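Local coordinates for protein putative Nitroreductase (Anabaena variabilis ATCC 29413, PDB 3EO7) that binds flavin mononucleotide and is probably an oxidoreductase of the nitroreductase type, at residues F40-K52 with Y126-Y138. Numbering follows the deposited sequence. Where two conformers were deposited one is given.
With ACT (acetate ion), chain J.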
loop_
_atom_site.group_PDB
_atom_site.type_symbol
_atom_site.label_atom_id
_atom_site.label_comp_id
_atom_site.label_asym_id
_atom_site.label_seq_id
_atom_site.Cartn_x
_atom_site.Cartn_y
_atom_site.Cartn_z
ATOM N N PHE A 40 15.516 -9.866 4.235
ATOM C CA PHE A 40 15.952 -9.053 5.358
ATOM C C PHE A 40 17.327 -8.507 4.982
ATOM O O PHE A 40 18.076 -9.184 4.274
ATOM C CB PHE A 40 16.117 -9.905 6.633
ATOM C CG PHE A 40 14.948 -10.807 6.945
ATOM C CD1 PHE A 40 13.773 -10.296 7.508
ATOM C CD2 PHE A 40 15.017 -12.162 6.669
ATOM C CE1 PHE A 40 12.699 -11.143 7.825
ATOM C CE2 PHE A 40 13.951 -12.996 6.960
ATOM C CZ PHE A 40 12.787 -12.472 7.521
ATOM N N LYS A 41 17.696 -7.340 5.508
ATOM C CA LYS A 41 19.034 -6.792 5.295
ATOM C C LYS A 41 19.955 -7.094 6.477
ATOM O O LYS A 41 19.534 -7.048 7.641
ATOM C CB LYS A 41 19.021 -5.282 5.062
ATOM C CG LYS A 41 18.295 -4.854 3.791
ATOM C CD LYS A 41 18.479 -3.391 3.436
ATOM C CE LYS A 41 19.909 -2.983 3.101
ATOM N NZ LYS A 41 19.986 -1.627 2.466
ATOM N N GLU A 42 21.223 -7.373 6.171
ATOM C CA GLU A 42 22.249 -7.624 7.190
ATOM C C GLU A 42 23.159 -6.425 7.319
ATOM O O GLU A 42 23.520 -5.796 6.319
ATOM C CB GLU A 42 23.130 -8.808 6.791
ATOM C CG GLU A 42 22.369 -10.053 6.465
ATOM C CD GLU A 42 21.725 -10.684 7.676
ATOM O OE1 GLU A 42 21.894 -10.156 8.803
ATOM O OE2 GLU A 42 21.047 -11.719 7.484
ATOM N N TYR A 43 23.502 -6.079 8.547
ATOM C CA TYR A 43 24.458 -4.999 8.814
ATOM C C TYR A 43 25.608 -5.556 9.649
ATOM O O TYR A 43 25.403 -6.267 10.631
ATOM C CB TYR A 43 23.795 -3.831 9.493
ATOM C CG TYR A 43 22.866 -3.117 8.583
ATOM C CD1 TYR A 43 21.562 -3.565 8.409
ATOM C CD2 TYR A 43 23.283 -2.007 7.850
ATOM C CE1 TYR A 43 20.716 -2.932 7.570
ATOM C CE2 TYR A 43 22.421 -1.369 7.003
ATOM C CZ TYR A 43 21.138 -1.861 6.854
ATOM O OH TYR A 43 20.289 -1.219 6.021
ATOM N N LYS A 44 26.818 -5.299 9.202
ATOM C CA LYS A 44 27.990 -5.794 9.901
ATOM C C LYS A 44 28.473 -4.705 10.852
ATOM O O LYS A 44 29.176 -4.990 11.806
ATOM C CB LYS A 44 29.087 -6.198 8.898
ATOM N N ILE A 45 28.057 -3.464 10.617
ATOM C CA ILE A 45 28.509 -2.349 11.426
ATOM C C ILE A 45 27.333 -1.516 11.923
ATOM O O ILE A 45 26.470 -1.145 11.154
ATOM C CB ILE A 45 29.525 -1.470 10.631
ATOM C CG1 ILE A 45 28.895 -0.920 9.342
ATOM C CG2 ILE A 45 30.785 -2.294 10.278
ATOM C CD1 ILE A 45 29.829 -0.036 8.494
ATOM N N GLY A 46 27.300 -1.253 13.221
ATOM C CA GLY A 46 26.260 -0.432 13.816
ATOM C C GLY A 46 25.759 -0.982 15.131
ATOM O O GLY A 46 25.954 -2.147 15.447
ATOM N N SER A 47 25.126 -0.122 15.905
ATOM C CA SER A 47 24.556 -0.495 17.187
ATOM C C SER A 47 23.130 -0.972 17.003
ATOM O O SER A 47 22.361 -0.334 16.292
ATOM C CB SER A 47 24.543 0.722 18.094
ATOM O OG SER A 47 25.867 1.160 18.321
ATOM N N ALA A 48 22.777 -2.077 17.642
ATOM C CA ALA A 48 21.413 -2.590 17.576
ATOM C C ALA A 48 20.636 -2.071 18.783
ATOM O O ALA A 48 21.136 -2.124 19.908
ATOM C CB ALA A 48 21.429 -4.099 17.566
ATOM N N ILE A 49 19.453 -1.507 18.555
ATOM C CA ILE A 49 18.570 -1.061 19.617
ATOM C C ILE A 49 17.423 -2.074 19.682
ATOM O O ILE A 49 16.645 -2.198 18.759
ATOM C CB ILE A 49 17.986 0.316 19.355
ATOM C CG1 ILE A 49 19.099 1.344 19.108
ATOM C CG2 ILE A 49 17.054 0.732 20.506
ATOM C CD1 ILE A 49 18.563 2.750 18.880
ATOM N N ASP A 50 17.334 -2.811 20.781
ATOM C CA ASP A 50 16.292 -3.816 20.937
ATOM C C ASP A 50 14.996 -3.159 21.334
ATOM O O ASP A 50 14.920 -2.530 22.390
ATOM C CB ASP A 50 16.718 -4.809 22.025
ATOM C CG ASP A 50 15.729 -5.937 22.246
ATOM O OD1 ASP A 50 14.716 -6.066 21.515
ATOM O OD2 ASP A 50 15.996 -6.704 23.202
ATOM N N LEU A 51 13.963 -3.331 20.516
ATOM C CA LEU A 51 12.668 -2.707 20.791
ATOM C C LEU A 51 11.710 -3.623 21.532
ATOM O O LEU A 51 10.630 -3.203 21.927
ATOM C CB LEU A 51 12.007 -2.241 19.499
ATOM C CG LEU A 51 12.736 -1.154 18.703
ATOM C CD1 LEU A 51 12.099 -0.975 17.332
ATOM C CD2 LEU A 51 12.755 0.154 19.482
ATOM N N LYS A 52 12.065 -4.889 21.662
ATOM C CA LYS A 52 11.177 -5.850 22.315
ATOM C C LYS A 52 10.801 -5.529 23.767
ATOM O O LYS A 52 9.648 -5.723 24.143
ATOM C CB LYS A 52 11.746 -7.270 22.201
ATOM C CG LYS A 52 11.753 -7.779 20.767
ATOM C CD LYS A 52 12.239 -9.195 20.641
ATOM C CE LYS A 52 13.676 -9.372 21.094
ATOM N NZ LYS A 52 14.673 -8.586 20.298
ATOM N N TYR A 126 18.775 4.442 10.696
ATOM C CA TYR A 126 18.420 3.184 11.342
ATOM C C TYR A 126 17.632 2.283 10.375
ATOM O O TYR A 126 16.728 2.742 9.678
ATOM C CB TYR A 126 17.520 3.430 12.559
ATOM C CG TYR A 126 18.099 4.327 13.639
ATOM C CD1 TYR A 126 18.150 5.714 13.477
ATOM C CD2 TYR A 126 18.547 3.793 14.831
ATOM C CE1 TYR A 126 18.651 6.526 14.468
ATOM C CE2 TYR A 126 19.037 4.598 15.830
ATOM C CZ TYR A 126 19.103 5.958 15.641
ATOM O OH TYR A 126 19.627 6.711 16.650
ATOM N N ASN A 127 17.998 1.001 10.328
ATOM C CA ASN A 127 17.250 0.030 9.562
ATOM C C ASN A 127 16.393 -0.788 10.537
ATOM O O ASN A 127 16.899 -1.278 11.558
ATOM C CB ASN A 127 18.175 -0.900 8.783
ATOM C CG ASN A 127 17.413 -1.973 8.038
ATOM O OD1 ASN A 127 17.413 -3.112 8.468
ATOM N ND2 ASN A 127 16.692 -1.597 6.964
ATOM N N TYR A 128 15.136 -0.973 10.197
ATOM C CA TYR A 128 14.234 -1.800 10.996
ATOM C C TYR A 128 14.444 -3.299 10.682
ATOM O O TYR A 128 14.256 -3.746 9.567
ATOM C CB TYR A 128 12.751 -1.394 10.801
ATOM C CG TYR A 128 11.844 -2.299 11.627
ATOM C CD1 TYR A 128 11.946 -2.328 13.025
ATOM C CD2 TYR A 128 10.937 -3.156 11.015
ATOM C CE1 TYR A 128 11.185 -3.221 13.787
ATOM C CE2 TYR A 128 10.124 -4.016 11.767
ATOM C CZ TYR A 128 10.264 -4.052 13.145
ATOM O OH TYR A 128 9.473 -4.917 13.831
ATOM N N GLN A 129 14.811 -4.050 11.695
ATOM C CA GLN A 129 15.061 -5.484 11.573
ATOM C C GLN A 129 13.834 -6.259 12.056
ATOM O O GLN A 129 13.603 -6.383 13.255
ATOM C CB GLN A 129 16.264 -5.836 12.432
ATOM C CG GLN A 129 17.557 -5.286 11.907
ATOM C CD GLN A 129 18.089 -6.119 10.770
ATOM O OE1 GLN A 129 18.165 -7.345 10.884
ATOM N NE2 GLN A 129 18.440 -5.479 9.664
ATOM N N CYS A 130 13.037 -6.728 11.112
ATOM C CA CYS A 130 11.827 -7.505 11.377
ATOM C C CYS A 130 12.131 -8.749 12.198
ATOM O O CYS A 130 11.367 -9.106 13.085
ATOM C CB CYS A 130 11.167 -7.933 10.048
ATOM S SG CYS A 130 10.564 -6.586 9.011
ATOM N N ARG A 131 13.267 -9.387 11.937
ATOM C CA ARG A 131 13.586 -10.663 12.596
ATOM C C ARG A 131 13.742 -10.598 14.100
ATOM O O ARG A 131 13.419 -11.545 14.803
ATOM C CB ARG A 131 14.852 -11.281 11.995
ATOM C CG ARG A 131 14.618 -11.892 10.641
ATOM C CD ARG A 131 15.962 -12.263 10.046
ATOM N NE ARG A 131 16.709 -11.026 9.849
ATOM C CZ ARG A 131 17.958 -10.938 9.421
ATOM N NH1 ARG A 131 18.629 -12.038 9.090
ATOM N NH2 ARG A 131 18.514 -9.729 9.304
ATOM N N THR A 132 14.258 -9.488 14.592
ATOM C CA THR A 132 14.550 -9.328 15.992
ATOM C C THR A 132 13.759 -8.179 16.630
ATOM O O THR A 132 13.878 -7.928 17.832
ATOM C CB THR A 132 16.060 -9.064 16.143
ATOM O OG1 THR A 132 16.425 -7.938 15.335
ATOM C CG2 THR A 132 16.835 -10.321 15.691
ATOM N N HIS A 133 12.943 -7.492 15.830
ATOM C CA HIS A 133 12.228 -6.299 16.310
ATOM C C HIS A 133 13.242 -5.343 16.973
ATOM O O HIS A 133 13.175 -4.999 18.175
ATOM C CB HIS A 133 11.043 -6.601 17.232
ATOM C CG HIS A 133 10.222 -5.388 17.532
ATOM N ND1 HIS A 133 9.745 -4.560 16.534
ATOM C CD2 HIS A 133 9.805 -4.850 18.701
ATOM C CE1 HIS A 133 9.075 -3.564 17.080
ATOM N NE2 HIS A 133 9.105 -3.703 18.397
ATOM N N SER A 134 14.216 -4.953 16.161
ATOM C CA SER A 134 15.266 -4.043 16.566
ATOM C C SER A 134 15.540 -3.039 15.461
ATOM O O SER A 134 15.074 -3.206 14.343
ATOM C CB SER A 134 16.558 -4.806 16.862
ATOM O OG SER A 134 17.005 -5.585 15.752
ATOM N N LEU A 135 16.280 -1.993 15.819
ATOM C CA LEU A 135 16.773 -0.998 14.895
ATOM C C LEU A 135 18.295 -1.116 14.891
ATOM O O LEU A 135 18.916 -1.247 15.967
ATOM C CB LEU A 135 16.397 0.416 15.341
ATOM C CG LEU A 135 14.941 0.805 15.186
ATOM C CD1 LEU A 135 14.762 2.157 15.922
ATOM C CD2 LEU A 135 14.516 0.903 13.733
ATOM N N ILE A 136 18.904 -1.129 13.714
ATOM C CA ILE A 136 20.356 -1.091 13.628
ATOM C C ILE A 136 20.720 0.318 13.209
ATOM O O ILE A 136 20.329 0.777 12.130
ATOM C CB ILE A 136 20.939 -2.099 12.658
ATOM C CG1 ILE A 136 20.581 -3.519 13.119
ATOM C CG2 ILE A 136 22.474 -1.904 12.562
ATOM C CD1 ILE A 136 20.858 -4.585 12.097
ATOM N N HIS A 137 21.425 1.008 14.101
ATOM C CA HIS A 137 21.874 2.368 13.884
ATOM C C HIS A 137 23.157 2.253 13.091
ATOM O O HIS A 137 24.233 2.101 13.644
ATOM C CB HIS A 137 22.063 3.046 15.220
ATOM C CG HIS A 137 22.305 4.517 15.154
ATOM N ND1 HIS A 137 22.893 5.220 16.187
ATOM C CD2 HIS A 137 22.027 5.428 14.194
ATOM C CE1 HIS A 137 22.939 6.504 15.873
ATOM N NE2 HIS A 137 22.438 6.654 14.659
ATOM N N TYR A 138 23.033 2.303 11.775
ATOM C CA TYR A 138 24.191 2.060 10.942
ATOM C C TYR A 138 24.948 3.289 10.520
ATOM O O TYR A 138 25.993 3.152 9.902
ATOM C CB TYR A 138 23.832 1.214 9.738
ATOM C CG TYR A 138 22.955 1.838 8.692
ATOM C CD1 TYR A 138 21.575 1.734 8.769
ATOM C CD2 TYR A 138 23.505 2.420 7.553
ATOM C CE1 TYR A 138 20.749 2.282 7.768
ATOM C CE2 TYR A 138 22.694 2.981 6.549
ATOM C CZ TYR A 138 21.307 2.896 6.664
ATOM O OH TYR A 138 20.472 3.399 5.673
HETATM C C ACT J . 22.392 -7.658 11.493
HETATM O O ACT J . 21.315 -7.244 10.989
HETATM O OXT ACT J . 22.942 -8.610 10.900
HETATM C CH3 ACT J . 23.018 -7.062 12.718
HETATM O O HOH W 1 16.112 -5.372 7.194
#
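Phe40 and Arg131 meet because both CG atoms stand anti to their own carbonyl carbons, which brings the arginine CG over the phenyl ring; the bend at chi3 (-64°) then turns NE and the guanidinium back alongside CB and CG of Phe40. Arg131 CG sits 3.5 Å from the centroid of the Phe40 ring, nearly on its normal, a CH-pi contact, and the guanidinium continues almost parallel to the ring, with Phe40 CB over its face. Its edge meets Glu42: NH1 of Arg131 donates to OE2 of Glu42 at 2.9 Å, on the syn side but tilted out of the carboxylate plane, the two planes being steeply inclined, forming a salt bridge, while NH2 also bonds OE1 of Gln129. With an alanine here instead of Arg131, the Glu42 carboxylate would probably lose its countercharge and one face of Phe40 its cover. Gln129, bent at chi2, sends NE2 almost straight to the backbone O of Lys41 (2.8 Å, 172° at the hydrogen). Further along, the Tyr43 and Tyr138 rings form an offset stack, centroids 4.8 Å apart and planes 28° from parallel. Beyond Gly46, segment 47-50 pairs antiparallel with 134-138: Ile49 N reaches Leu135 O at 2.7 Å, and His137 N reaches Ser47 O at the same length. At the far end Lys52 NZ joins Thr132 O (2.7 Å) to the carboxylate of Asp50, whose OD1 also closes an Asx turn, and Leu51 CB lies over the His133 ring. The 126-138 hairpin turns through a G1 bulge; strand 47-50 edges the seven-stranded antiparallel sheet, Leu51 and Leu135 packing on helix 66-82 and Tyr43 and Tyr138 on Tyr112 of strand 109-115.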